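Local coordinates for protein Lic11098 (Leptospira interrogans serogroup Icterohaemorrhagiae serovar copenhageni, PDB 4U08) that is of unknown function but forms a leucine-rich repeat solenoid, is probably a virulence factor of the pathogen, and may bind other molecules, at residues N309-E314 against N332-E337; D325-Q330 against T346-Y351; N352-L357 against H373-P378. One frame throughout, in Å; residues are numbered along the deposited sequence.

How the contacts relate
All three contacts join neighbouring coils of one leucine-rich repeat solenoid, toward its C-terminal end. Contacts 1 and 2 have centres about 13 Å apart, contacts 2 and 3 about 11 Å, and contacts 1 and 3 about 14 Å. The hydrophobic core ties contact 1 to the other two: Leu-334 CD1 lies 3.6 Å from Leu-349 CD1 of contact 2, and Ala-333 CA lies 3.5 Å from Leu-354 CD2 of contact 3. Contact 2 passes to contact 3 through buried amides, with Asn-352 ND2 2.9 Å from Leu-326 O in a probable hydrogen bond. Contacts 2 and 3 each carry a separate zinc ion, held by His-328 and His-373; contact 1 has none.

Contact 1 (N309-E314 against N332-E337); sequences NFLPKE and NALPKE
Leu-311 reaches over to two consecutive residues of the following coil. Its CB lies 4.0 Å from CD of Pro-335, the two side chains meeting at about a right angle, and its CD1 lies 4.0 Å from CD2 of Leu-334. With CG anti to the carbonyl carbon (chi1 -60°), Leu-311 runs alongside Leu-334, both pointing the same way. The segments 309-314 and 332-337 themselves follow end-to-end directions only 13° apart, as expected for equivalent loops of successive leucine-rich repeats.

Beyond the prolines charged residues face each other, but they touch through aliphatic parts and backbone. The Glu-337 chain bends at chi2 (74°), which folds its carboxylate back beside Lys-313, leaving OE1 3.5 Å from Lys-313 CB. It is the methylene that is met here: the ammonium group of Lys-313 leads away to form a salt bridge with Glu-314. Glu-337 is likewise paired within its own segment, its OE2 3.0 Å from Lys-336 NZ.

At the other end, Asn-332 CB comes to 4.1 Å from CE1 of Phe-310, and the amide end leans over the rim of one ring face. Backbone pairing is sparse. Asn-332 N gives a weak hydrogen bond to Asn-309 O at 3.3 Å, while water 1 accepts from Leu-311 N at 2.9 Å and donates to Ala-333 O at 2.8 Å, linking main chains that make no direct bond at this point.

Such chemistry implies two loops held mainly by apolar packing, one weak backbone bond and one water bridge; pairing each lysine with its neighbouring glutamate probably leaves little charge pairing between coils.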
loop_
_atom_site.group_PDB
_atom_site.type_symbol
_atom_site.label_atom_id
_atom_site.label_comp_id
_atom_site.label_asym_id
_atom_site.label_seq_id
_atom_site.Cartn_x
_atom_site.Cartn_y
_atom_site.Cartn_z
ATOM N N ASN A 309 -7.072 15.016 -26.494
ATOM C CA ASN A 309 -7.371 16.138 -27.392
ATOM C C ASN A 309 -8.672 16.712 -27.005
ATOM O O ASN A 309 -8.868 17.916 -27.123
ATOM C CB ASN A 309 -7.439 15.680 -28.866
ATOM C CG ASN A 309 -6.074 15.580 -29.486
ATOM O OD1 ASN A 309 -5.263 16.502 -29.392
ATOM N ND2 ASN A 309 -5.789 14.448 -30.102
ATOM N N PHE A 310 -9.564 15.853 -26.488
ATOM C CA PHE A 310 -10.901 16.242 -26.079
ATOM C C PHE A 310 -11.349 15.410 -24.886
ATOM O O PHE A 310 -10.774 14.359 -24.578
ATOM C CB PHE A 310 -11.935 16.039 -27.228
ATOM C CG PHE A 310 -11.645 16.812 -28.494
ATOM C CD1 PHE A 310 -11.990 18.156 -28.603
ATOM C CD2 PHE A 310 -11.023 16.195 -29.578
ATOM C CE1 PHE A 310 -11.671 18.886 -29.764
ATOM C CE2 PHE A 310 -10.737 16.913 -30.750
ATOM C CZ PHE A 310 -11.071 18.247 -30.834
ATOM N N LEU A 311 -12.399 15.895 -24.244
ATOM C CA LEU A 311 -13.093 15.238 -23.134
ATOM C C LEU A 311 -14.506 14.885 -23.586
ATOM O O LEU A 311 -15.146 15.704 -24.256
ATOM C CB LEU A 311 -13.195 16.182 -21.927
ATOM C CG LEU A 311 -11.912 16.695 -21.321
ATOM C CD1 LEU A 311 -12.219 17.667 -20.209
ATOM C CD2 LEU A 311 -10.994 15.545 -20.860
ATOM N N PRO A 312 -15.055 13.707 -23.201
ATOM C CA PRO A 312 -16.447 13.412 -23.578
ATOM C C PRO A 312 -17.393 14.379 -22.865
ATOM O O PRO A 312 -17.026 14.901 -21.811
ATOM C CB PRO A 312 -16.632 11.967 -23.116
ATOM C CG PRO A 312 -15.586 11.747 -22.071
ATOM C CD PRO A 312 -14.440 12.601 -22.427
ATOM N N LYS A 313 -18.573 14.672 -23.444
ATOM C CA LYS A 313 -19.536 15.586 -22.791
ATOM C C LYS A 313 -19.995 15.000 -21.434
ATOM O O LYS A 313 -20.328 15.745 -20.517
ATOM C CB LYS A 313 -20.757 15.883 -23.690
ATOM C CG LYS A 313 -21.436 14.640 -24.263
ATOM C CD LYS A 313 -22.502 14.988 -25.280
ATOM C CE LYS A 313 -23.087 13.756 -25.933
ATOM N NZ LYS A 313 -23.968 12.980 -25.020
ATOM N N GLU A 314 -19.944 13.671 -21.309
ATOM C CA GLU A 314 -20.328 12.928 -20.102
ATOM C C GLU A 314 -19.490 13.292 -18.864
ATOM O O GLU A 314 -19.910 12.960 -17.756
ATOM C CB GLU A 314 -20.304 11.414 -20.354
ATOM C CG GLU A 314 -21.392 10.913 -21.296
ATOM C CD GLU A 314 -21.180 11.172 -22.775
ATOM O OE1 GLU A 314 -20.019 11.388 -23.197
ATOM O OE2 GLU A 314 -22.188 11.174 -23.517
ATOM N N ASN A 332 -7.971 21.096 -27.034
ATOM C CA ASN A 332 -8.306 22.162 -27.983
ATOM C C ASN A 332 -9.514 22.917 -27.476
ATOM O O ASN A 332 -9.674 24.093 -27.759
ATOM C CB ASN A 332 -8.605 21.513 -29.386
ATOM C CG ASN A 332 -7.496 20.577 -29.824
ATOM O OD1 ASN A 332 -7.596 19.357 -29.700
ATOM N ND2 ASN A 332 -6.353 21.131 -30.213
ATOM N N ALA A 333 -10.385 22.237 -26.736
ATOM C CA ALA A 333 -11.605 22.845 -26.177
ATOM C C ALA A 333 -12.094 22.053 -24.967
ATOM O O ALA A 333 -11.703 20.910 -24.779
ATOM C CB ALA A 333 -12.710 22.883 -27.240
ATOM N N LEU A 334 -12.948 22.671 -24.159
ATOM C CA LEU A 334 -13.593 22.031 -23.024
ATOM C C LEU A 334 -15.067 21.869 -23.384
ATOM O O LEU A 334 -15.647 22.793 -23.967
ATOM C CB LEU A 334 -13.506 22.885 -21.758
ATOM C CG LEU A 334 -12.168 22.967 -21.036
ATOM C CD1 LEU A 334 -12.306 23.874 -19.856
ATOM C CD2 LEU A 334 -11.697 21.574 -20.582
ATOM N N PRO A 335 -15.726 20.761 -22.992
ATOM C CA PRO A 335 -17.169 20.662 -23.268
ATOM C C PRO A 335 -17.951 21.687 -22.443
ATOM O O PRO A 335 -17.496 22.071 -21.356
ATOM C CB PRO A 335 -17.515 19.211 -22.891
ATOM C CG PRO A 335 -16.441 18.746 -22.045
ATOM C CD PRO A 335 -15.215 19.578 -22.270
ATOM N N LYS A 336 -19.109 22.158 -22.965
ATOM C CA LYS A 336 -19.968 23.119 -22.254
ATOM C C LYS A 336 -20.521 22.508 -20.954
ATOM O O LYS A 336 -20.784 23.232 -19.994
ATOM C CB LYS A 336 -21.119 23.648 -23.145
ATOM C CG LYS A 336 -22.056 22.581 -23.704
ATOM C CD LYS A 336 -22.984 23.139 -24.781
ATOM C CE LYS A 336 -23.439 22.078 -25.767
ATOM N NZ LYS A 336 -24.463 21.164 -25.195
ATOM N N GLU A 337 -20.601 21.178 -20.916
ATOM C CA GLU A 337 -21.078 20.374 -19.782
ATOM C C GLU A 337 -20.181 20.506 -18.537
ATOM O O GLU A 337 -20.604 20.126 -17.446
ATOM C CB GLU A 337 -21.254 18.898 -20.199
ATOM C CG GLU A 337 -22.418 18.648 -21.157
ATOM C CD GLU A 337 -22.225 19.083 -22.605
ATOM O OE1 GLU A 337 -21.063 19.290 -23.031
ATOM O OE2 GLU A 337 -23.244 19.218 -23.318
HETATM O O HOH W 1 -13.220 18.552 -24.963
#

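Contact 2 (D325-Q330 against T346-Y351); sequences DLEHNQ and TLNLKY. With ZN (zinc ion), chain C.
Glu-327 OE1 is gripped by two donors: Asn-348 ND2 at 3.0 Å, which uses the anti lone pair of the oxygen, and water 3 at 2.7 Å. Water 3 and water 2, the latter donating to Glu-327 OE2, both also accept from Lys-350 NZ. The lysine therefore meets the carboxylate through water, its NZ staying 4.3 Å from OE1, beyond a salt bridge. Glu-327 stretches out with CG anti to its backbone N (chi1 174°), which carries the carboxylate alongside Lys-350 and brings OE2 to the edge of the Tyr-351 ring.

Behind this network the backbones pair in the parallel fashion of adjacent leucine-rich repeat strands, with Asp-325 bridged to Asn-348. Leu-326 N donates to Asn-348 O at 2.8 Å, in the carbonyl plane, and His-328 N donates to Lys-350 O at 2.8 Å. Both coils leave the strand through an Asx turn: Asn-348 OD1 accepts from Lys-350 N at 3.0 Å, and Asp-325 OD1 likewise accepts from Glu-327 N. The two flat groups, carboxylate and amide, lie side by side with planes 4° apart. The leucines of the repeat consensus LxxLxLxxNxL face the interior, where Leu-326 CD1 packs on Leu-349 CD2 at 3.8 Å, and the consensus asparagine, Asn-329, spends its amide on Leu-303 O and Leu-308 N of the preceding coil as well as on Leu-326 O.

The His-328 ring is inclined at 59° to that of Tyr-351, and its NE2 binds a zinc ion at 2.0 Å, which water 4 also ligates.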
loop_
_atom_site.group_PDB
_atom_site.type_symbol
_atom_site.label_atom_id
_atom_site.label_comp_id
_atom_site.label_asym_id
_atom_site.label_seq_id
_atom_site.Cartn_x
_atom_site.Cartn_y
_atom_site.Cartn_z
ATOM N N ASP A 325 -7.461 17.391 -12.838
ATOM C CA ASP A 325 -6.145 17.800 -13.297
ATOM C C ASP A 325 -5.940 17.387 -14.755
ATOM O O ASP A 325 -5.808 16.203 -15.049
ATOM C CB ASP A 325 -5.027 17.283 -12.365
ATOM C CG ASP A 325 -3.614 17.687 -12.750
ATOM O OD1 ASP A 325 -3.443 18.425 -13.780
ATOM O OD2 ASP A 325 -2.672 17.260 -12.055
ATOM N N LEU A 326 -5.868 18.389 -15.656
ATOM C CA LEU A 326 -5.709 18.136 -17.099
ATOM C C LEU A 326 -4.463 18.751 -17.649
ATOM O O LEU A 326 -4.336 18.993 -18.868
ATOM C CB LEU A 326 -6.950 18.624 -17.850
ATOM C CG LEU A 326 -8.221 17.803 -17.608
ATOM C CD1 LEU A 326 -9.448 18.646 -17.846
ATOM C CD2 LEU A 326 -8.229 16.530 -18.469
ATOM N N GLU A 327 -3.499 18.972 -16.755
ATOM C CA GLU A 327 -2.247 19.636 -17.129
ATOM C C GLU A 327 -1.481 18.906 -18.213
ATOM O O GLU A 327 -1.383 17.686 -18.163
ATOM C CB GLU A 327 -1.362 19.832 -15.890
ATOM C CG GLU A 327 0.025 20.380 -16.209
ATOM C CD GLU A 327 0.864 20.813 -15.016
ATOM O OE1 GLU A 327 0.302 21.043 -13.921
ATOM O OE2 GLU A 327 2.085 20.974 -15.205
ATOM N N HIS A 328 -0.920 19.658 -19.179
ATOM C CA HIS A 328 -0.038 19.129 -20.221
ATOM C C HIS A 328 -0.664 18.011 -21.066
ATOM O O HIS A 328 -0.054 16.976 -21.314
ATOM C CB HIS A 328 1.319 18.697 -19.602
ATOM C CG HIS A 328 2.455 18.740 -20.578
ATOM N ND1 HIS A 328 2.743 17.662 -21.413
ATOM C CD2 HIS A 328 3.315 19.742 -20.853
ATOM C CE1 HIS A 328 3.766 18.052 -22.161
ATOM N NE2 HIS A 328 4.156 19.291 -21.850
ATOM N N ASN A 329 -1.913 18.187 -21.428
ATOM C CA ASN A 329 -2.549 17.304 -22.394
ATOM C C ASN A 329 -2.495 18.144 -23.696
ATOM O O ASN A 329 -1.732 19.103 -23.792
ATOM C CB ASN A 329 -3.991 16.983 -21.993
ATOM C CG ASN A 329 -4.036 15.851 -21.024
ATOM O OD1 ASN A 329 -3.863 14.714 -21.406
ATOM N ND2 ASN A 329 -4.153 16.137 -19.750
ATOM N N GLN A 330 -3.340 17.856 -24.652
ATOM C CA GLN A 330 -3.339 18.720 -25.835
ATOM C C GLN A 330 -4.771 19.167 -26.103
ATOM O O GLN A 330 -5.240 19.102 -27.217
ATOM C CB GLN A 330 -2.628 18.017 -27.023
ATOM C CG GLN A 330 -2.904 16.525 -27.143
ATOM C CD GLN A 330 -1.849 15.829 -27.971
ATOM O OE1 GLN A 330 -2.004 15.626 -29.184
ATOM N NE2 GLN A 330 -0.763 15.426 -27.325
ATOM N N THR A 346 -10.959 22.761 -7.749
ATOM C CA THR A 346 -9.678 22.957 -8.412
ATOM C C THR A 346 -9.752 22.414 -9.841
ATOM O O THR A 346 -10.149 21.269 -10.043
ATOM C CB THR A 346 -8.524 22.302 -7.624
ATOM O OG1 THR A 346 -8.603 22.724 -6.268
ATOM C CG2 THR A 346 -7.156 22.710 -8.157
ATOM N N LEU A 347 -9.324 23.235 -10.813
ATOM C CA LEU A 347 -9.309 22.830 -12.231
ATOM C C LEU A 347 -7.988 23.264 -12.826
ATOM O O LEU A 347 -7.676 24.457 -12.876
ATOM C CB LEU A 347 -10.510 23.417 -12.992
ATOM C CG LEU A 347 -10.591 23.113 -14.522
ATOM C CD1 LEU A 347 -10.533 21.594 -14.807
ATOM C CD2 LEU A 347 -11.874 23.696 -15.128
ATOM N N ASN A 348 -7.172 22.293 -13.184
ATOM C CA ASN A 348 -5.841 22.583 -13.707
ATOM C C ASN A 348 -5.840 22.318 -15.218
ATOM O O ASN A 348 -5.924 21.184 -15.656
ATOM C CB ASN A 348 -4.760 21.766 -13.000
ATOM C CG ASN A 348 -3.343 22.079 -13.428
ATOM O OD1 ASN A 348 -3.101 22.729 -14.448
ATOM N ND2 ASN A 348 -2.352 21.583 -12.686
ATOM N N LEU A 349 -5.710 23.392 -15.983
ATOM C CA LEU A 349 -5.695 23.336 -17.447
ATOM C C LEU A 349 -4.390 23.823 -18.022
ATOM O O LEU A 349 -4.300 24.116 -19.230
ATOM C CB LEU A 349 -6.881 24.166 -17.982
ATOM C CG LEU A 349 -8.271 23.687 -17.578
ATOM C CD1 LEU A 349 -9.320 24.720 -17.953
ATOM C CD2 LEU A 349 -8.596 22.348 -18.185
ATOM N N LYS A 350 -3.341 23.875 -17.189
ATOM C CA LYS A 350 -2.040 24.333 -17.653
ATOM C C LYS A 350 -1.513 23.526 -18.835
ATOM O O LYS A 350 -1.723 22.322 -18.892
ATOM C CB LYS A 350 -0.995 24.261 -16.532
ATOM C CG LYS A 350 -1.140 25.337 -15.492
ATOM C CD LYS A 350 0.186 25.544 -14.771
ATOM C CE LYS A 350 0.302 24.743 -13.508
ATOM N NZ LYS A 350 1.616 24.966 -12.831
ATOM N N TYR A 351 -0.770 24.185 -19.737
ATOM C CA TYR A 351 -0.129 23.493 -20.882
ATOM C C TYR A 351 -1.099 22.761 -21.800
ATOM O O TYR A 351 -0.923 21.576 -22.037
ATOM C CB TYR A 351 0.938 22.487 -20.398
ATOM C CG TYR A 351 2.147 23.089 -19.730
ATOM C CD1 TYR A 351 3.146 23.705 -20.480
ATOM C CD2 TYR A 351 2.351 22.945 -18.366
ATOM C CE1 TYR A 351 4.306 24.184 -19.883
ATOM C CE2 TYR A 351 3.487 23.463 -17.749
ATOM C CZ TYR A 351 4.463 24.078 -18.512
ATOM O OH TYR A 351 5.591 24.573 -17.917
HETATM ZN ZN ZN C . 5.680 20.277 -22.638
HETATM O O HOH W 2 3.448 22.896 -13.897
HETATM O O HOH W 3 1.216 22.184 -11.642
HETATM O O HOH W 4 6.903 18.867 -22.030
#

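Contact 3 (N352-L357 against H373-P378); sequences NQLATL and HNNPLP. With ZN (zinc ion), chain D.
Pro-376 sits at the centre of an inverse gamma turn, closed by a weak bond from Leu-377 N to Asn-375 O, and its ring lies against the 352-357 backbone. Its CD approaches Leu-354 O to 3.2 Å; having no N-H, the proline cannot offer that carbonyl a hydrogen bond from its own nitrogen.

The side chain just before it supplies the firm link. Asn-375 OD1 accepts from Leu-354 N at 3.0 Å, in the carbonyl plane and on a lone pair, with an N-H...O angle of 155°. Asn-375 CG lies anti to the carbonyl carbon (chi1 -84°), and the amide's ND2 donates to Leu-349 O and Leu-372 O. Nearer the zinc, Asn-352 N makes a weak bond to Asn-374 O.

Leu-377 closes the other end: CG lies 3.3 Å from Leu-354 O, and CD2 packs 4.2 Å from CG of Leu-357, while the same side chain touches Ile-382 of helix 379-388. His-373 NE2 binds the zinc ion at 2.2 Å, away from the packing.

The chemistry implies that, where the last coils lead into helix 379-388, a buried asparagine amide does much of the joining and leucine packing continues the core.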
loop_
_atom_site.group_PDB
_atom_site.type_symbol
_atom_site.label_atom_id
_atom_site.label_comp_id
_atom_site.label_asym_id
_atom_site.label_seq_id
_atom_site.Cartn_x
_atom_site.Cartn_y
_atom_site.Cartn_z
ATOM N N ASN A 352 -2.158 23.420 -22.231
ATOM C CA ASN A 352 -3.076 22.849 -23.196
ATOM C C ASN A 352 -3.139 23.785 -24.416
ATOM O O ASN A 352 -2.347 24.702 -24.498
ATOM C CB ASN A 352 -4.442 22.618 -22.544
ATOM C CG ASN A 352 -4.432 21.336 -21.756
ATOM O OD1 ASN A 352 -4.320 20.248 -22.316
ATOM N ND2 ASN A 352 -4.443 21.435 -20.444
ATOM N N GLN A 353 -4.090 23.599 -25.320
ATOM C CA GLN A 353 -4.177 24.475 -26.500
ATOM C C GLN A 353 -5.529 25.150 -26.532
ATOM O O GLN A 353 -6.108 25.306 -27.599
ATOM C CB GLN A 353 -3.940 23.657 -27.791
ATOM C CG GLN A 353 -2.547 23.009 -27.895
ATOM C CD GLN A 353 -1.427 24.028 -27.916
ATOM O OE1 GLN A 353 -1.508 25.089 -28.557
ATOM N NE2 GLN A 353 -0.352 23.729 -27.205
ATOM N N LEU A 354 -6.060 25.522 -25.355
ATOM C CA LEU A 354 -7.373 26.156 -25.251
ATOM C C LEU A 354 -7.312 27.584 -25.790
ATOM O O LEU A 354 -6.576 28.410 -25.276
ATOM C CB LEU A 354 -7.899 26.132 -23.802
ATOM C CG LEU A 354 -8.099 24.717 -23.186
ATOM C CD1 LEU A 354 -8.351 24.806 -21.673
ATOM C CD2 LEU A 354 -9.272 23.980 -23.859
ATOM N N ALA A 355 -8.032 27.852 -26.864
ATOM C CA ALA A 355 -8.071 29.207 -27.442
ATOM C C ALA A 355 -9.313 29.908 -26.945
ATOM O O ALA A 355 -9.436 31.114 -27.092
ATOM C CB ALA A 355 -8.105 29.123 -28.961
ATOM N N THR A 356 -10.227 29.151 -26.323
ATOM C CA THR A 356 -11.475 29.663 -25.746
ATOM C C THR A 356 -11.931 28.787 -24.556
ATOM O O THR A 356 -11.483 27.654 -24.438
ATOM C CB THR A 356 -12.578 29.747 -26.844
ATOM O OG1 THR A 356 -13.678 30.466 -26.299
ATOM C CG2 THR A 356 -13.056 28.373 -27.336
ATOM N N LEU A 357 -12.848 29.302 -23.740
ATOM C CA LEU A 357 -13.488 28.579 -22.633
ATOM C C LEU A 357 -14.996 28.692 -22.793
ATOM O O LEU A 357 -15.472 29.760 -23.182
ATOM C CB LEU A 357 -13.077 29.129 -21.252
ATOM C CG LEU A 357 -11.602 28.929 -20.857
ATOM C CD1 LEU A 357 -11.311 29.599 -19.542
ATOM C CD2 LEU A 357 -11.234 27.453 -20.785
ATOM N N HIS A 373 -2.150 28.906 -17.238
ATOM C CA HIS A 373 -0.857 29.233 -17.821
ATOM C C HIS A 373 -0.518 28.318 -19.018
ATOM O O HIS A 373 -0.841 27.137 -18.980
ATOM C CB HIS A 373 0.235 29.181 -16.736
ATOM C CG HIS A 373 1.542 29.775 -17.152
ATOM N ND1 HIS A 373 1.662 31.117 -17.451
ATOM C CD2 HIS A 373 2.760 29.197 -17.249
ATOM C CE1 HIS A 373 2.932 31.303 -17.779
ATOM N NE2 HIS A 373 3.630 30.177 -17.678
ATOM N N ASN A 374 0.088 28.892 -20.093
ATOM C CA ASN A 374 0.504 28.150 -21.296
ATOM C C ASN A 374 -0.687 27.570 -22.074
ATOM O O ASN A 374 -0.782 26.363 -22.291
ATOM C CB ASN A 374 1.571 27.060 -20.983
ATOM C CG ASN A 374 2.827 27.588 -20.320
ATOM O OD1 ASN A 374 3.260 27.103 -19.282
ATOM N ND2 ASN A 374 3.437 28.595 -20.896
ATOM N N ASN A 375 -1.646 28.433 -22.362
ATOM C CA ASN A 375 -2.813 28.226 -23.221
ATOM C C ASN A 375 -2.916 29.492 -24.071
ATOM O O ASN A 375 -2.778 30.573 -23.516
ATOM C CB ASN A 375 -4.082 28.071 -22.437
ATOM C CG ASN A 375 -4.297 26.683 -21.957
ATOM O OD1 ASN A 375 -4.770 25.826 -22.689
ATOM N ND2 ASN A 375 -3.977 26.450 -20.706
ATOM N N PRO A 376 -3.235 29.387 -25.371
ATOM C CA PRO A 376 -3.363 30.603 -26.210
ATOM C C PRO A 376 -4.697 31.352 -26.015
ATOM O O PRO A 376 -5.492 31.498 -26.947
ATOM C CB PRO A 376 -3.224 30.042 -27.633
ATOM C CG PRO A 376 -3.819 28.638 -27.544
ATOM C CD PRO A 376 -3.460 28.148 -26.158
ATOM N N LEU A 377 -4.989 31.720 -24.770
ATOM C CA LEU A 377 -6.214 32.392 -24.379
ATOM C C LEU A 377 -6.042 33.897 -24.461
ATOM O O LEU A 377 -5.053 34.410 -23.927
ATOM C CB LEU A 377 -6.630 31.969 -22.958
ATOM C CG LEU A 377 -7.163 30.525 -22.817
ATOM C CD1 LEU A 377 -7.163 30.078 -21.359
ATOM C CD2 LEU A 377 -8.566 30.389 -23.409
ATOM N N PRO A 378 -6.989 34.620 -25.117
ATOM C CA PRO A 378 -6.878 36.093 -25.185
ATOM C C PRO A 378 -7.047 36.704 -23.793
ATOM O O PRO A 378 -7.874 36.213 -23.011
ATOM C CB PRO A 378 -8.021 36.502 -26.140
ATOM C CG PRO A 378 -8.520 35.242 -26.751
ATOM C CD PRO A 378 -8.221 34.148 -25.783
HETATM ZN ZN ZN D . 5.722 29.706 -17.107
HETATM O O HOH W 5 6.314 27.765 -17.777
#